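Transcription elongation factor SPT6 (Candida glabrata, PDB 3GXW) probably acts as a histone H3-H4 chaperone that maintains chromatin structure during RNA polymerase II elongation, represented here by one of its SH2 domains. Local coordinates at residues A[33-38]-A[45-50]. The protein carries 2 engineered substitutions. Sequence-based numbering, arbitrary orientation.
Sequences FVIRQS and LAITWK. With NA (sodium ion), chain F.
R36 reaches across to T48 in the antiparallel hairpin of strands 33-37 and 44-52, part of the central sheet of this SH2 domain. Strand 33-37 is the one that in SH2 domains generally carries the phosphate-binding arginine, a role R36 is well placed to fill: its NH1 also bonds a bound succinic acid, which probably came from the crystallisation liquor. A chi1 of 59° tucks R36 CG over its own backbone, and the chain then runs extended to NE, laying the guanidinium over A46. The methyl suits that place because it is small enough to sit flat against the group, A46 CB lying 3.5 Å off the plane of the R36 guanidinium, over its centre. T48 OG1 meets the rim of the guanidinium almost in plane, while H58 accepts from NH2, so the group is fixed on several sides.

On the other face, beta-branched I35 and I47 run alongside each other, I35 CD1 meeting I47 CG1 at 3.6 Å, and I47 continues onto helix 86-99. F33 and W49 touch through their CB atoms, 3.4 Å apart, while their rings lead away to Y12 and Y93 respectively. On the R36 side, V34 and T48 pack against helix 18-25. At the end of segment 33-38, S38 O binds the sodium ion together with G41 O and waters. The R36 grip on T48 is nearly straight: R36 NE to T48 OG1 is 2.9 Å, with 160° at the hydrogen.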
ATOM      1  N   PHE A  33       7.187   0.713  -1.362  1.00 19.41           N
ATOM      2  CA  PHE A  33       5.958  -0.063  -1.197  1.00 15.75           C
ATOM      3  C   PHE A  33       5.158  -0.220  -2.483  1.00 16.08           C
ATOM      4  O   PHE A  33       5.448   0.414  -3.492  1.00 14.17           O
ATOM      5  CB  PHE A  33       5.069   0.660  -0.195  1.00 16.81           C
ATOM      6  CG  PHE A  33       4.629   2.023  -0.668  1.00 16.03           C
ATOM      7  CD1 PHE A  33       3.412   2.192  -1.315  1.00 15.36           C
ATOM      8  CD2 PHE A  33       5.453   3.131  -0.500  1.00 16.70           C
ATOM      9  CE1 PHE A  33       3.018   3.444  -1.790  1.00 16.10           C
ATOM     10  CE2 PHE A  33       5.068   4.393  -0.974  1.00 17.65           C
ATOM     11  CZ  PHE A  33       3.849   4.547  -1.621  1.00 16.68           C
ATOM     12  N   VAL A  34       4.124  -1.055  -2.408  1.00 15.73           N
ATOM     13  CA  VAL A  34       3.223  -1.293  -3.524  1.00 16.87           C
ATOM     14  C   VAL A  34       1.816  -1.475  -2.966  1.00 14.69           C
ATOM     15  O   VAL A  34       1.644  -1.808  -1.785  1.00 14.20           O
ATOM     16  CB  VAL A  34       3.590  -2.571  -4.326  1.00 15.09           C
ATOM     17  CG1 VAL A  34       4.999  -2.456  -4.877  1.00 18.09           C
ATOM     18  CG2 VAL A  34       3.455  -3.809  -3.449  1.00 19.33           C
ATOM     19  N   ILE A  35       0.822  -1.229  -3.813  1.00 13.45           N
ATOM     20  CA  ILE A  35      -0.576  -1.408  -3.441  1.00 15.15           C
ATOM     21  C   ILE A  35      -1.022  -2.622  -4.253  1.00 14.64           C
ATOM     22  O   ILE A  35      -0.662  -2.749  -5.421  1.00 16.44           O
ATOM     23  CB  ILE A  35      -1.441  -0.199  -3.846  1.00 16.15           C
ATOM     24  CG1 ILE A  35      -0.846   1.097  -3.273  1.00 17.16           C
ATOM     25  CG2 ILE A  35      -2.874  -0.404  -3.334  1.00 18.08           C
ATOM     26  CD1 ILE A  35      -0.882   1.189  -1.771  1.00 17.18           C
ATOM     27  N   ARG A  36      -1.804  -3.505  -3.640  1.00 14.17           N
ATOM     28  CA  ARG A  36      -2.254  -4.720  -4.320  1.00 14.97           C
ATOM     29  C   ARG A  36      -3.625  -5.174  -3.831  1.00 13.71           C
ATOM     30  O   ARG A  36      -4.146  -4.651  -2.848  1.00 13.74           O
ATOM     31  CB  ARG A  36      -1.246  -5.853  -4.072  1.00 15.94           C
ATOM     32  CG  ARG A  36      -1.048  -6.178  -2.593  1.00 14.40           C
ATOM     33  CD  ARG A  36      -0.015  -7.286  -2.383  1.00 16.46           C
ATOM     34  NE  ARG A  36       0.247  -7.557  -0.970  1.00 13.20           N
ATOM     35  CZ  ARG A  36      -0.564  -8.241  -0.164  1.00 13.16           C
ATOM     36  NH1 ARG A  36      -1.704  -8.739  -0.626  1.00 14.59           N
ATOM     37  NH2 ARG A  36      -0.237  -8.419   1.113  1.00 15.02           N
ATOM     38  N   GLN A  37      -4.193  -6.158  -4.525  1.00 14.30           N
ATOM     39  CA  GLN A  37      -5.488  -6.723  -4.155  1.00 14.30           C
ATOM     40  C   GLN A  37      -5.353  -7.465  -2.816  1.00 16.91           C
ATOM     41  O   GLN A  37      -4.248  -7.853  -2.415  1.00 17.25           O
ATOM     42  CB  GLN A  37      -5.967  -7.720  -5.219  1.00 17.24           C
ATOM     43  CG  GLN A  37      -6.251  -7.139  -6.606  1.00 19.29           C
ATOM     44  CD  GLN A  37      -7.399  -6.142  -6.610  1.00 22.13           C
ATOM     45  OE1 GLN A  37      -8.388  -6.311  -5.892  1.00 24.05           O
ATOM     46  NE2 GLN A  37      -7.282  -5.106  -7.438  1.00 21.20           N
ATOM     47  N   SER A  38      -6.478  -7.669  -2.137  1.00 15.41           N
ATOM     48  CA  SER A  38      -6.482  -8.373  -0.857  1.00 17.80           C
ATOM     49  C   SER A  38      -7.694  -9.271  -0.657  1.00 17.13           C
ATOM     50  O   SER A  38      -8.823  -8.841  -0.850  1.00 13.94           O
ATOM     51  CB  SER A  38      -6.430  -7.381   0.304  1.00 17.04           C
ATOM     52  OG  SER A  38      -6.639  -8.073   1.523  1.00 18.04           O
ATOM     53  N   LEU A  45      -7.891  -3.595   0.063  1.00 15.83           N
ATOM     54  CA  LEU A  45      -6.655  -3.577  -0.699  1.00 15.25           C
ATOM     55  C   LEU A  45      -5.593  -3.814   0.356  1.00 14.57           C
ATOM     56  O   LEU A  45      -5.894  -3.852   1.547  1.00 14.33           O
ATOM     57  CB  LEU A  45      -6.424  -2.219  -1.376  1.00 16.32           C
ATOM     58  CG  LEU A  45      -7.346  -1.856  -2.547  1.00 15.36           C
ATOM     59  CD1 LEU A  45      -7.093  -0.416  -2.951  1.00 16.43           C
ATOM     60  CD2 LEU A  45      -7.097  -2.800  -3.732  1.00 15.86           C
ATOM     61  N   ALA A  46      -4.353  -3.985  -0.069  1.00 16.32           N
ATOM     62  CA  ALA A  46      -3.281  -4.197   0.883  1.00 15.74           C
ATOM     63  C   ALA A  46      -2.077  -3.387   0.457  1.00 15.97           C
ATOM     64  O   ALA A  46      -1.847  -3.174  -0.737  1.00 12.78           O
ATOM     65  CB  ALA A  46      -2.904  -5.685   0.945  1.00 13.45           C
ATOM     66  N   ILE A  47      -1.323  -2.921   1.445  1.00 16.07           N
ATOM     67  CA  ILE A  47      -0.098  -2.190   1.182  1.00 16.32           C
ATOM     68  C   ILE A  47       1.020  -3.082   1.704  1.00 16.11           C
ATOM     69  O   ILE A  47       0.943  -3.576   2.828  1.00 17.98           O
ATOM     70  CB  ILE A  47      -0.023  -0.869   1.960  1.00 19.16           C
ATOM     71  CG1 ILE A  47      -1.216   0.017   1.616  1.00 21.62           C
ATOM     72  CG2 ILE A  47       1.282  -0.152   1.633  1.00 19.56           C
ATOM     73  CD1 ILE A  47      -1.332   1.236   2.506  1.00 26.14           C
ATOM     74  N   THR A  48       2.039  -3.316   0.887  1.00 13.63           N
ATOM     75  CA  THR A  48       3.177  -4.106   1.329  1.00 15.75           C
ATOM     76  C   THR A  48       4.367  -3.161   1.216  1.00 15.98           C
ATOM     77  O   THR A  48       4.621  -2.607   0.143  1.00 15.46           O
ATOM     78  CB  THR A  48       3.413  -5.347   0.446  1.00 15.25           C
ATOM     79  OG1 THR A  48       2.298  -6.246   0.564  1.00 14.00           O
ATOM     80  CG2 THR A  48       4.679  -6.072   0.897  1.00 15.47           C
ATOM     81  N   TRP A  49       5.061  -2.934   2.327  1.00 15.88           N
ATOM     82  CA  TRP A  49       6.213  -2.041   2.313  1.00 16.94           C
ATOM     83  C   TRP A  49       7.405  -2.631   3.056  1.00 18.40           C
ATOM     84  O   TRP A  49       7.247  -3.482   3.922  1.00 17.29           O
ATOM     85  CB  TRP A  49       5.856  -0.663   2.890  1.00 18.13           C
ATOM     86  CG  TRP A  49       5.486  -0.634   4.345  1.00 19.20           C
ATOM     87  CD1 TRP A  49       4.307  -1.040   4.907  1.00 18.46           C
ATOM     88  CD2 TRP A  49       6.277  -0.103   5.417  1.00 20.72           C
ATOM     89  NE1 TRP A  49       4.313  -0.781   6.261  1.00 21.58           N
ATOM     90  CE2 TRP A  49       5.510  -0.208   6.599  1.00 20.43           C
ATOM     91  CE3 TRP A  49       7.560   0.457   5.489  1.00 21.46           C
ATOM     92  CZ2 TRP A  49       5.985   0.227   7.843  1.00 20.89           C
ATOM     93  CZ3 TRP A  49       8.033   0.890   6.725  1.00 22.51           C
ATOM     94  CH2 TRP A  49       7.245   0.772   7.884  1.00 21.73           C
ATOM     95  N   LYS A  50       8.597  -2.173   2.691  1.00 19.61           N
ATOM     96  CA  LYS A  50       9.838  -2.661   3.277  1.00 22.08           C
ATOM     97  C   LYS A  50      10.259  -1.879   4.521  1.00 22.84           C
ATOM     98  O   LYS A  50      10.521  -0.681   4.446  1.00 22.96           O
ATOM     99  CB  LYS A  50      10.937  -2.592   2.214  1.00 25.02           C
ATOM    100  CG  LYS A  50      12.255  -3.246   2.589  1.00 23.81           C
ATOM    101  CD  LYS A  50      13.260  -3.088   1.457  1.00 25.92           C
ATOM    102  CE  LYS A  50      14.602  -3.710   1.815  1.00 26.29           C
ATOM    103  NZ  LYS A  50      15.587  -3.526   0.722  1.00 28.17           N
TER
HETATM  104 NA    NA F 104     -10.299  -8.585  -2.863  1.00 28.44          NA
HETATM  105  O   HOH W   1      -8.710  -6.542  -3.241  1.00 18.04           O
HETATM  106  O   HOH W   2      -5.666  -6.265   3.255  1.00 18.21           O
HETATM  107  O   HOH W   3     -11.487  -8.015  -5.081  1.00 29.30           O
HETATM  108  O   HOH W   4     -12.132 -10.327  -2.181  1.00 22.15           O